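Local coordinates for sporozoite-specific SAG protein (Toxoplasma gondii, PDB 2WNK) that is a surface antigen of the SRS family, related to SAG2, displayed by the sporozoite stage and probably involved in attachment to host cells, at residues T94-L99 / V123-K128; L99-G104 / S118-V123; S187-A192 / L205-L210; F15-A20 / D87-A92. One frame throughout, in Å; residues are numbered along the deposited sequence.

Interaction 1. Residues T94-L99 / V123-K128; sequences TSVFFL and VHILVK
An antiparallel strand pairing joins T94-L99 to V123-K128 at the centre of the four-stranded sheet of the first SRS domain, with strand 12-17 beyond one strand and strand 34-36 beyond the other. Five bridges run from T94-V127 to F98-V123, and the N-to-C directions make 158°, close to antiparallel. In the hydrogen-bonded pair V96-I125, I125 N reaches V96 O at 2.9 Å with a nearly straight N-H...O angle of 173°.

The two faces differ in chemistry. On one, V96 CG2 packs 3.9 Å from I125 CB, while I125 CD1 meets the edge of the F98 ring in its plane, 3.7 Å from F98 CE2; F26 and I35 also meet F98 there. On the other, S95 OG and H124 NE2 share a 2.7 Å hydrogen bond. A chi1 of 172° carries the H124 ring away from its own N and over toward S95, beside F97. The F97 and H124 rings are nearly parallel but slid apart, with F97 CE1 3.2 Å from H124 CD2.

Backbone bonds thus set the register, V96, F98, V123, I125 and V127 are buried on one face, and on the other a polar bond and a barely overlapping aromatic neighbour fix the imidazole.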
loop_
_atom_site.group_PDB
_atom_site.type_symbol
_atom_site.label_atom_id
_atom_site.label_comp_id
_atom_site.label_asym_id
_atom_site.label_seq_id
_atom_site.Cartn_x
_atom_site.Cartn_y
_atom_site.Cartn_z
ATOM N N THR A 94 1.841 -0.483 12.201
ATOM C CA THR A 94 2.231 0.393 13.281
ATOM C C THR A 94 1.910 1.839 12.973
ATOM O O THR A 94 1.416 2.182 11.875
ATOM C CB THR A 94 3.709 0.207 13.593
ATOM O OG1 THR A 94 4.021 0.898 14.819
ATOM C CG2 THR A 94 4.536 0.677 12.436
ATOM N N SER A 95 2.182 2.691 13.953
ATOM C CA SER A 95 1.799 4.092 13.855
ATOM C C SER A 95 3.009 4.977 14.129
ATOM O O SER A 95 3.792 4.724 15.053
ATOM C CB SER A 95 0.717 4.429 14.878
ATOM O OG SER A 95 -0.558 3.950 14.486
ATOM N N VAL A 96 3.172 6.024 13.331
ATOM C CA VAL A 96 4.078 7.097 13.681
ATOM C C VAL A 96 3.307 8.422 13.826
ATOM O O VAL A 96 2.241 8.594 13.253
ATOM C CB VAL A 96 5.273 7.262 12.714
ATOM C CG1 VAL A 96 6.121 5.947 12.693
ATOM C CG2 VAL A 96 4.823 7.604 11.302
ATOM N N PHE A 97 3.887 9.348 14.560
ATOM C CA PHE A 97 3.232 10.622 14.874
ATOM C C PHE A 97 4.173 11.767 14.700
ATOM O O PHE A 97 5.409 11.639 14.895
ATOM C CB PHE A 97 2.761 10.632 16.347
ATOM C CG PHE A 97 1.787 9.559 16.690
ATOM C CD1 PHE A 97 0.434 9.803 16.557
ATOM C CD2 PHE A 97 2.219 8.303 17.116
ATOM C CE1 PHE A 97 -0.487 8.822 16.888
ATOM C CE2 PHE A 97 1.302 7.325 17.455
ATOM C CZ PHE A 97 -0.036 7.581 17.337
ATOM N N PHE A 98 3.587 12.934 14.352
ATOM C CA PHE A 98 4.308 14.183 14.440
ATOM C C PHE A 98 3.440 15.247 15.088
ATOM O O PHE A 98 2.201 15.078 15.181
ATOM C CB PHE A 98 4.657 14.679 13.021
ATOM C CG PHE A 98 5.446 13.668 12.228
ATOM C CD1 PHE A 98 6.826 13.558 12.418
ATOM C CD2 PHE A 98 4.803 12.806 11.342
ATOM C CE1 PHE A 98 7.594 12.640 11.715
ATOM C CE2 PHE A 98 5.552 11.860 10.635
ATOM C CZ PHE A 98 6.949 11.777 10.829
ATOM N N LEU A 99 4.069 16.348 15.525
ATOM C CA LEU A 99 3.308 17.536 15.855
ATOM C C LEU A 99 3.724 18.702 14.977
ATOM O O LEU A 99 4.917 18.853 14.664
ATOM C CB LEU A 99 3.586 17.948 17.306
ATOM C CG LEU A 99 2.958 16.937 18.274
ATOM C CD1 LEU A 99 3.499 17.121 19.693
ATOM C CD2 LEU A 99 1.417 17.060 18.259
ATOM N N VAL A 123 -0.284 14.863 13.691
ATOM C CA VAL A 123 -0.319 14.100 12.449
ATOM C C VAL A 123 -0.074 12.656 12.804
ATOM O O VAL A 123 0.956 12.343 13.421
ATOM C CB VAL A 123 0.800 14.536 11.525
ATOM C CG1 VAL A 123 0.842 13.613 10.270
ATOM C CG2 VAL A 123 0.570 15.971 11.100
ATOM N N HIS A 124 -1.043 11.800 12.498
ATOM C CA HIS A 124 -0.945 10.387 12.811
ATOM C C HIS A 124 -0.871 9.638 11.478
ATOM O O HIS A 124 -1.788 9.772 10.649
ATOM C CB HIS A 124 -2.174 9.938 13.557
ATOM C CG HIS A 124 -2.237 8.458 13.749
ATOM N ND1 HIS A 124 -3.403 7.743 13.596
ATOM C CD2 HIS A 124 -1.270 7.548 14.023
ATOM C CE1 HIS A 124 -3.160 6.459 13.797
ATOM N NE2 HIS A 124 -1.875 6.314 14.061
ATOM N N ILE A 125 0.198 8.875 11.280
ATOM C CA ILE A 125 0.316 8.071 10.064
ATOM C C ILE A 125 0.270 6.605 10.468
ATOM O O ILE A 125 1.142 6.137 11.221
ATOM C CB ILE A 125 1.587 8.374 9.268
ATOM C CG1 ILE A 125 1.631 9.868 8.877
ATOM C CG2 ILE A 125 1.628 7.448 8.042
ATOM C CD1 ILE A 125 2.997 10.360 8.347
ATOM N N LEU A 126 -0.773 5.921 10.006
ATOM C CA LEU A 126 -0.941 4.478 10.216
ATOM C C LEU A 126 -0.315 3.723 9.036
ATOM O O LEU A 126 -0.687 3.941 7.890
ATOM C CB LEU A 126 -2.421 4.125 10.326
ATOM C CG LEU A 126 -2.623 2.620 10.590
ATOM C CD1 LEU A 126 -2.012 2.218 11.903
ATOM C CD2 LEU A 126 -4.080 2.168 10.496
ATOM N N VAL A 127 0.645 2.856 9.314
ATOM C CA VAL A 127 1.308 2.119 8.252
ATOM C C VAL A 127 0.870 0.646 8.341
ATOM O O VAL A 127 1.052 -0.015 9.369
ATOM C CB VAL A 127 2.827 2.253 8.357
ATOM C CG1 VAL A 127 3.501 1.510 7.219
ATOM C CG2 VAL A 127 3.240 3.742 8.333
ATOM N N LYS A 128 0.263 0.145 7.273
ATOM C CA LYS A 128 -0.281 -1.222 7.290
ATOM C C LYS A 128 0.831 -2.253 7.150
ATOM O O LYS A 128 1.925 -1.920 6.663
ATOM C CB LYS A 128 -1.282 -1.403 6.146
ATOM C CG LYS A 128 -2.501 -0.481 6.226
ATOM C CD LYS A 128 -3.591 -1.135 7.052
ATOM C CE LYS A 128 -4.800 -0.237 7.278
ATOM N NZ LYS A 128 -5.728 -0.279 6.111
#

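Interaction 2. Residues L99-G104 / S118-V123; sequences LCQRTG and SDKCGV
K120 lies alongside Q101, both side chains pointing the same way, and K120 CG comes 3.6 Å from Q101 CB. Beyond CG the lysine chain is extended, and K120 CD keeps beside the same Q101 CB at 3.8 Å. L99 supplies its two methyl groups separately: L99 CD1 approaches K120 CD at 4.0 Å, whereas L99 CD2 lies 3.8 Å from G122 CA, over a residue that has no side chain of its own.

The two backbone hydrogen bonds lie at C100-C121, and L99-G122 is the adjacent non-hydrogen-bonded pair of the antiparallel strands. C100 N donates to C121 O at 2.8 Å with an N-H...O angle of 173°, and C121 N returns a bond to C100 O at 3.0 Å. Beyond Q101 and K120, one water links the backbones, accepting from R102 N and donating to D119 O at 2.6 Å. The R102 side chain bends at chi2 and chi3 and sets a face of its guanidinium over D119 O; R102 NH1 is 3.0 Å from that oxygen, but the angle is too poor for a hydrogen bond. The salt-bridge partner of NH1 is E9.

C100 and C121 form no disulfide with each other: C100 is joined to C28 and C121 to C6, so two covalent links leave adjacent strands at the same level. Strands 94-101 and 121-127 meet here at one end of their sheet, flanked by strand 34-36, which pairs with L99 and Q101, and by strand 12-17, which pairs with G122.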
loop_
_atom_site.group_PDB
_atom_site.type_symbol
_atom_site.label_atom_id
_atom_site.label_comp_id
_atom_site.label_asym_id
_atom_site.label_seq_id
_atom_site.Cartn_x
_atom_site.Cartn_y
_atom_site.Cartn_z
ATOM N N LEU A 99 4.069 16.348 15.525
ATOM C CA LEU A 99 3.308 17.536 15.855
ATOM C C LEU A 99 3.724 18.702 14.977
ATOM O O LEU A 99 4.917 18.853 14.664
ATOM C CB LEU A 99 3.586 17.948 17.306
ATOM C CG LEU A 99 2.958 16.937 18.274
ATOM C CD1 LEU A 99 3.499 17.121 19.693
ATOM C CD2 LEU A 99 1.417 17.060 18.259
ATOM N N CYS A 100 2.764 19.578 14.681
ATOM C CA CYS A 100 3.039 20.861 14.061
ATOM C C CYS A 100 2.862 21.868 15.197
ATOM O O CYS A 100 1.808 21.879 15.850
ATOM C CB CYS A 100 2.011 21.147 12.964
ATOM S SG CYS A 100 2.085 20.025 11.501
ATOM N N GLN A 101 3.888 22.647 15.435
ATOM C CA GLN A 101 3.923 23.558 16.559
ATOM C C GLN A 101 4.491 24.896 16.175
ATOM O O GLN A 101 5.103 25.014 15.182
ATOM C CB GLN A 101 4.757 22.970 17.696
ATOM C CG GLN A 101 6.198 22.931 17.526
ATOM C CD GLN A 101 6.941 22.122 18.590
ATOM O OE1 GLN A 101 8.142 22.173 18.697
ATOM N NE2 GLN A 101 6.223 21.369 19.325
ATOM N N ARG A 102 4.271 25.892 17.015
ATOM C CA ARG A 102 4.931 27.170 16.865
ATOM C C ARG A 102 6.433 27.059 16.836
ATOM O O ARG A 102 7.023 26.233 17.451
ATOM C CB ARG A 102 4.509 28.124 18.010
ATOM C CG ARG A 102 3.339 28.991 17.699
ATOM C CD ARG A 102 2.414 29.328 18.866
ATOM N NE ARG A 102 1.195 28.613 18.597
ATOM C CZ ARG A 102 0.261 28.262 19.453
ATOM N NH1 ARG A 102 -0.734 27.575 18.994
ATOM N NH2 ARG A 102 0.294 28.642 20.744
ATOM N N THR A 103 7.069 27.947 16.118
ATOM C CA THR A 103 8.496 28.053 16.111
ATOM C C THR A 103 8.998 28.226 17.515
ATOM O O THR A 103 8.494 29.067 18.209
ATOM C CB THR A 103 8.924 29.312 15.368
ATOM O OG1 THR A 103 8.301 29.329 14.099
ATOM C CG2 THR A 103 10.379 29.315 15.203
ATOM N N GLY A 104 9.995 27.474 17.928
ATOM C CA GLY A 104 10.441 27.712 19.295
ATOM C C GLY A 104 10.352 26.517 20.216
ATOM O O GLY A 104 10.999 26.528 21.264
ATOM N N SER A 118 -2.840 21.291 23.474
ATOM C CA SER A 118 -3.893 22.226 23.085
ATOM C C SER A 118 -3.388 23.329 22.153
ATOM O O SER A 118 -4.210 24.042 21.548
ATOM C CB SER A 118 -4.551 22.846 24.329
ATOM O OG SER A 118 -3.581 23.510 25.091
ATOM N N ASP A 119 -2.066 23.500 22.072
ATOM C CA ASP A 119 -1.469 24.540 21.207
ATOM C C ASP A 119 -0.730 24.008 19.985
ATOM O O ASP A 119 0.046 24.753 19.368
ATOM C CB ASP A 119 -0.492 25.422 22.007
ATOM C CG ASP A 119 0.616 24.606 22.667
ATOM O OD1 ASP A 119 1.656 25.199 23.016
ATOM O OD2 ASP A 119 0.459 23.386 22.810
ATOM N N LYS A 120 -0.973 22.751 19.652
ATOM C CA LYS A 120 -0.271 22.087 18.522
ATOM C C LYS A 120 -1.272 21.287 17.722
ATOM O O LYS A 120 -2.371 21.047 18.198
ATOM C CB LYS A 120 0.850 21.177 19.058
ATOM C CG LYS A 120 1.969 21.978 19.737
ATOM C CD LYS A 120 2.992 21.068 20.431
ATOM C CE LYS A 120 3.747 21.823 21.520
ATOM N NZ LYS A 120 5.011 21.132 21.873
ATOM N N CYS A 121 -0.892 20.840 16.514
ATOM C CA CYS A 121 -1.785 20.017 15.711
ATOM C C CYS A 121 -1.055 18.708 15.445
ATOM O O CYS A 121 0.153 18.721 15.184
ATOM C CB CYS A 121 -2.168 20.750 14.383
ATOM S SG CYS A 121 -3.334 19.792 13.353
ATOM N N GLY A 122 -1.753 17.570 15.526
ATOM C CA GLY A 122 -1.090 16.266 15.489
ATOM C C GLY A 122 -1.294 15.607 14.122
ATOM O O GLY A 122 -2.319 15.813 13.465
ATOM N N VAL A 123 -0.284 14.863 13.691
ATOM C CA VAL A 123 -0.319 14.100 12.449
ATOM C C VAL A 123 -0.074 12.656 12.804
ATOM O O VAL A 123 0.956 12.343 13.421
ATOM C CB VAL A 123 0.800 14.536 11.525
ATOM C CG1 VAL A 123 0.842 13.613 10.270
ATOM C CG2 VAL A 123 0.570 15.971 11.100
HETATM O O HOH W 1 2.536 25.550 19.425
#

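Interaction 3. Residues S187-A192 / L205-L210; sequences SLVPHA and LSVTDL
H191 and T208 meet at about a right angle, with H191 CB 3.3 Å from T208 OG1. The imidazole continues toward D209, and H191 CD2 stands 4.0 Å from D209 OD2; ring and carboxylate planes are turned 85° from one another. Beside these polar groups, the CG1 methyl of V207 receives two apolar neighbours, V189 CG1 and A192 CB, each 4.3 Å away. A192 CA lies 3.2 Å from S206 O, a strongly bent CA-H...O contact (124° at the hydrogen).

No direct hydrogen bond links the two segments, and water does that work. One water donates to P190 O and D209 O while accepting from T208 N at 2.9 Å; a second donates to the same two carbonyls. Each of these oxygens therefore receives two water bonds. A third water donates to H191 O, with a weak second bond to S206 O.

The V189-A192 loop is shaped by a type II beta turn, closed by A192 N to V189 O at 3.1 Å. H191 occupies its third position with a positive phi of 81°, as that turn type requires. Further out, backbone bonds from S206 to S193 and from V207 to S152 anchor strand 202-207 between its neighbours. The whole is a water-bridged turn leading into edge strand 193-194 of a four-stranded sheet in the second SRS domain.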
loop_
_atom_site.group_PDB
_atom_site.type_symbol
_atom_site.label_atom_id
_atom_site.label_comp_id
_atom_site.label_asym_id
_atom_site.label_seq_id
_atom_site.Cartn_x
_atom_site.Cartn_y
_atom_site.Cartn_z
ATOM N N SER A 187 -16.764 -19.302 -16.064
ATOM C CA SER A 187 -16.744 -20.159 -17.237
ATOM C C SER A 187 -15.536 -21.081 -17.295
ATOM O O SER A 187 -15.582 -22.120 -17.966
ATOM C CB SER A 187 -16.833 -19.364 -18.559
ATOM O OG SER A 187 -15.560 -18.795 -18.832
ATOM N N LEU A 188 -14.404 -20.692 -16.712
ATOM C CA LEU A 188 -13.280 -21.622 -16.724
ATOM C C LEU A 188 -13.211 -22.476 -15.451
ATOM O O LEU A 188 -12.851 -23.674 -15.485
ATOM C CB LEU A 188 -12.009 -20.815 -16.836
ATOM C CG LEU A 188 -11.958 -19.822 -18.011
ATOM C CD1 LEU A 188 -10.591 -19.176 -17.981
ATOM C CD2 LEU A 188 -12.028 -20.611 -19.259
ATOM N N VAL A 189 -13.577 -21.864 -14.325
ATOM C CA VAL A 189 -13.547 -22.563 -13.043
ATOM C C VAL A 189 -14.790 -22.207 -12.293
ATOM O O VAL A 189 -14.863 -21.202 -11.609
ATOM C CB VAL A 189 -12.288 -22.234 -12.212
ATOM C CG1 VAL A 189 -12.221 -23.130 -10.953
ATOM C CG2 VAL A 189 -10.975 -22.433 -13.015
ATOM N N PRO A 190 -15.841 -23.017 -12.489
ATOM C CA PRO A 190 -17.149 -22.845 -11.845
ATOM C C PRO A 190 -16.952 -22.652 -10.352
ATOM O O PRO A 190 -16.118 -23.341 -9.751
ATOM C CB PRO A 190 -17.822 -24.137 -12.173
ATOM C CG PRO A 190 -17.338 -24.374 -13.613
ATOM C CD PRO A 190 -15.855 -24.081 -13.493
ATOM N N HIS A 191 -17.611 -21.634 -9.810
ATOM C CA HIS A 191 -17.700 -21.388 -8.351
ATOM C C HIS A 191 -16.463 -20.688 -7.790
ATOM O O HIS A 191 -16.395 -20.367 -6.596
ATOM C CB HIS A 191 -18.017 -22.667 -7.521
ATOM C CG HIS A 191 -18.984 -23.624 -8.154
ATOM N ND1 HIS A 191 -20.288 -23.296 -8.444
ATOM C CD2 HIS A 191 -18.831 -24.919 -8.529
ATOM C CE1 HIS A 191 -20.901 -24.351 -8.952
ATOM N NE2 HIS A 191 -20.030 -25.346 -9.025
ATOM N N ALA A 192 -15.471 -20.447 -8.637
ATOM C CA ALA A 192 -14.318 -19.669 -8.232
ATOM C C ALA A 192 -14.658 -18.182 -8.106
ATOM O O ALA A 192 -15.619 -17.690 -8.710
ATOM C CB ALA A 192 -13.176 -19.843 -9.183
ATOM N N LEU A 205 -7.405 -15.187 -5.077
ATOM C CA LEU A 205 -8.195 -16.019 -5.984
ATOM C C LEU A 205 -8.561 -17.275 -5.189
ATOM O O LEU A 205 -7.664 -17.962 -4.673
ATOM C CB LEU A 205 -7.336 -16.436 -7.179
ATOM C CG LEU A 205 -8.122 -17.463 -8.029
ATOM C CD1 LEU A 205 -9.384 -16.826 -8.670
ATOM C CD2 LEU A 205 -7.204 -18.070 -9.071
ATOM N N SER A 206 -9.865 -17.575 -5.122
ATOM C CA SER A 206 -10.427 -18.721 -4.349
ATOM C C SER A 206 -11.131 -19.703 -5.259
ATOM O O SER A 206 -11.940 -19.312 -6.143
ATOM C CB SER A 206 -11.450 -18.188 -3.323
ATOM O OG SER A 206 -10.717 -17.336 -2.374
ATOM N N VAL A 207 -10.940 -20.976 -4.969
ATOM C CA VAL A 207 -11.644 -22.019 -5.659
ATOM C C VAL A 207 -12.379 -22.897 -4.667
ATOM O O VAL A 207 -11.917 -23.109 -3.591
ATOM C CB VAL A 207 -10.748 -22.916 -6.571
ATOM C CG1 VAL A 207 -9.919 -22.113 -7.527
ATOM C CG2 VAL A 207 -9.995 -23.899 -5.792
ATOM N N THR A 208 -13.528 -23.400 -5.068
ATOM C CA THR A 208 -14.119 -24.475 -4.319
ATOM C C THR A 208 -13.832 -25.850 -4.916
ATOM O O THR A 208 -12.902 -26.469 -4.561
ATOM C CB THR A 208 -15.622 -24.274 -4.052
ATOM O OG1 THR A 208 -16.373 -24.341 -5.257
ATOM C CG2 THR A 208 -15.825 -22.951 -3.433
ATOM N N ASP A 209 -14.564 -26.231 -5.955
ATOM C CA ASP A 209 -14.298 -27.499 -6.566
ATOM C C ASP A 209 -13.255 -27.213 -7.622
ATOM O O ASP A 209 -13.313 -26.188 -8.255
ATOM C CB ASP A 209 -15.523 -28.056 -7.270
ATOM C CG ASP A 209 -16.624 -28.455 -6.320
ATOM O OD1 ASP A 209 -16.388 -28.932 -5.257
ATOM O OD2 ASP A 209 -17.748 -28.294 -6.697
ATOM N N LEU A 210 -12.355 -28.159 -7.823
ATOM C CA LEU A 210 -11.461 -28.063 -8.967
ATOM C C LEU A 210 -12.226 -28.326 -10.253
ATOM O O LEU A 210 -13.223 -29.061 -10.258
ATOM C CB LEU A 210 -10.292 -29.052 -8.808
ATOM C CG LEU A 210 -9.319 -28.722 -7.660
ATOM C CD1 LEU A 210 -8.366 -29.887 -7.439
ATOM C CD2 LEU A 210 -8.598 -27.413 -7.885
HETATM O O HOH W 2 -14.092 -23.402 -7.867
HETATM O O HOH W 3 -14.736 -25.653 -10.652
HETATM O O HOH W 4 -14.997 -18.893 -4.587
#

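Interaction 4. Residues F15-A20 / D87-A92; sequences FTVEKA and DALPEA
At one end of the first SRS domain's beta-sandwich, the end of strand 12-17 and the bend after it, residues F15-A20, pack against D87-A92, the loop between strands 80-86 and 94-101. L89 carries the contact. Its CB points toward F15-A20, and its two methyls have different surroundings. L89 CD2 packs against V17 CG1 at 3.9 Å, the two side chains crossing at a slant, while L89 CD1 rests on backbone, 3.5 Å from E18 O and 3.9 Å from K19 CA. With CG anti to the carbonyl carbon (chi1 -61°) and the chain then extended, both methyls reach the bend formed by E18, K19 and A20.

No hydrogen bond crosses between the segments; 209 Å² is buried, and the closest approaches are made by methyl groups. The charged residues of the bend turn elsewhere: E18 makes a salt bridge with K128, and K19 NZ bonds to C158 O in the second domain's portion of the chain. V127 and A130 also touch L89, so strand 121-127 and the segment after it adjoin the same leucine. V17, buried, faces V24 and I125 as well, which ties the contact to the sandwich interior.

A20, exposed to solvent, meets the start of the loop: A20 CB lies 4.2 Å from A88 CA, and the same methyl comes to 3.5 Å from the carbonyl oxygen D87 O.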
loop_
_atom_site.group_PDB
_atom_site.type_symbol
_atom_site.label_atom_id
_atom_site.label_comp_id
_atom_site.label_asym_id
_atom_site.label_seq_id
_atom_site.Cartn_x
_atom_site.Cartn_y
_atom_site.Cartn_z
ATOM N N PHE A 15 -3.462 9.821 8.305
ATOM C CA PHE A 15 -3.257 9.199 7.010
ATOM C C PHE A 15 -2.968 7.734 7.209
ATOM O O PHE A 15 -2.574 7.316 8.297
ATOM C CB PHE A 15 -2.063 9.818 6.295
ATOM C CG PHE A 15 -2.136 11.281 6.143
ATOM C CD1 PHE A 15 -2.624 11.866 4.972
ATOM C CD2 PHE A 15 -1.661 12.107 7.157
ATOM C CE1 PHE A 15 -2.644 13.238 4.836
ATOM C CE2 PHE A 15 -1.694 13.490 7.013
ATOM C CZ PHE A 15 -2.187 14.057 5.866
ATOM N N THR A 16 -3.138 6.959 6.144
ATOM C CA THR A 16 -2.811 5.548 6.187
ATOM C C THR A 16 -1.934 5.195 4.982
ATOM O O THR A 16 -2.216 5.623 3.850
ATOM C CB THR A 16 -4.081 4.694 6.157
ATOM O OG1 THR A 16 -4.945 5.064 7.242
ATOM C CG2 THR A 16 -3.736 3.220 6.272
ATOM N N VAL A 17 -0.876 4.437 5.225
ATOM C CA VAL A 17 -0.023 3.949 4.152
ATOM C C VAL A 17 -0.398 2.490 3.899
ATOM O O VAL A 17 -0.259 1.643 4.773
ATOM C CB VAL A 17 1.482 4.071 4.489
ATOM C CG1 VAL A 17 2.334 3.430 3.381
ATOM C CG2 VAL A 17 1.888 5.566 4.662
ATOM N N GLU A 18 -0.850 2.203 2.686
ATOM C CA GLU A 18 -1.425 0.895 2.362
ATOM C C GLU A 18 -0.502 0.008 1.519
ATOM O O GLU A 18 -0.647 -1.223 1.489
ATOM C CB GLU A 18 -2.735 1.110 1.609
ATOM C CG GLU A 18 -3.641 2.144 2.256
ATOM C CD GLU A 18 -4.825 1.516 2.951
ATOM O OE1 GLU A 18 -5.872 2.204 3.065
ATOM O OE2 GLU A 18 -4.718 0.332 3.354
ATOM N N LYS A 19 0.449 0.632 0.836
ATOM C CA LYS A 19 1.251 -0.068 -0.163
ATOM C C LYS A 19 2.706 0.334 -0.092
ATOM O O LYS A 19 3.006 1.499 0.175
ATOM C CB LYS A 19 0.771 0.333 -1.532
ATOM C CG LYS A 19 -0.182 -0.551 -2.139
ATOM C CD LYS A 19 0.012 -0.332 -3.593
ATOM C CE LYS A 19 -0.979 -1.058 -4.393
ATOM N NZ LYS A 19 -0.612 -0.940 -5.820
ATOM N N ALA A 20 3.598 -0.619 -0.341
ATOM C CA ALA A 20 5.017 -0.308 -0.414
ATOM C C ALA A 20 5.236 0.700 -1.534
ATOM O O ALA A 20 4.722 0.516 -2.645
ATOM C CB ALA A 20 5.829 -1.573 -0.664
ATOM N N ASP A 87 9.125 2.791 1.634
ATOM C CA ASP A 87 9.683 1.982 0.548
ATOM C C ASP A 87 9.300 0.503 0.712
ATOM O O ASP A 87 9.022 -0.190 -0.268
ATOM C CB ASP A 87 11.227 2.138 0.501
ATOM C CG ASP A 87 11.682 3.565 0.115
ATOM O OD1 ASP A 87 11.193 4.093 -0.895
ATOM O OD2 ASP A 87 12.524 4.170 0.829
ATOM N N ALA A 88 9.302 0.015 1.950
ATOM C CA ALA A 88 8.864 -1.350 2.233
ATOM C C ALA A 88 7.964 -1.309 3.452
ATOM O O ALA A 88 8.248 -0.560 4.396
ATOM C CB ALA A 88 10.067 -2.276 2.479
ATOM N N LEU A 89 6.853 -2.048 3.424
ATOM C CA LEU A 89 5.929 -2.056 4.571
ATOM C C LEU A 89 6.482 -2.914 5.704
ATOM O O LEU A 89 7.165 -3.904 5.465
ATOM C CB LEU A 89 4.515 -2.520 4.184
ATOM C CG LEU A 89 3.747 -1.691 3.145
ATOM C CD1 LEU A 89 2.392 -2.285 2.846
ATOM C CD2 LEU A 89 3.568 -0.301 3.696
ATOM N N PRO A 90 6.208 -2.512 6.936
ATOM C CA PRO A 90 6.729 -3.245 8.083
ATOM C C PRO A 90 6.030 -4.599 8.215
ATOM O O PRO A 90 4.957 -4.801 7.654
ATOM C CB PRO A 90 6.372 -2.338 9.266
ATOM C CG PRO A 90 5.177 -1.579 8.811
ATOM C CD PRO A 90 5.360 -1.370 7.328
ATOM N N GLU A 91 6.589 -5.512 8.995
ATOM C CA GLU A 91 5.917 -6.807 9.100
ATOM C C GLU A 91 4.643 -6.734 9.922
ATOM O O GLU A 91 3.737 -7.548 9.731
ATOM C CB GLU A 91 6.818 -7.925 9.614
ATOM C CG GLU A 91 6.428 -9.290 8.969
ATOM C CD GLU A 91 6.130 -9.170 7.454
ATOM O OE1 GLU A 91 4.944 -9.246 7.037
ATOM O OE2 GLU A 91 7.083 -8.977 6.668
ATOM N N ALA A 92 4.589 -5.777 10.852
ATOM C CA ALA A 92 3.393 -5.544 11.631
ATOM C C ALA A 92 2.927 -4.103 11.439
ATOM O O ALA A 92 3.739 -3.198 11.346
ATOM C CB ALA A 92 3.664 -5.797 13.103
#

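How the interactions relate
Interactions 1, 2 and 4 belong to the first SRS domain and interaction 3 to the second. Along the chain, 4 closes before 1 opens, 2 is nested within the loop closed by 1, and 3 follows. Interactions 1 and 2 run along one pair of central strands, 94-101 and 121-127, sharing L99 and V123, with centres about 15 Å apart. Interaction 4, its centre about 11 Å from that of interaction 1, packs at the end of neighbouring strand 12-17, where L126 O probably accepts a hydrogen bond from V17 N at 2.7 Å. Interactions 1 and 3 have centres about 40 Å apart, across the chain's centre, without touching, so the two domains are separately built.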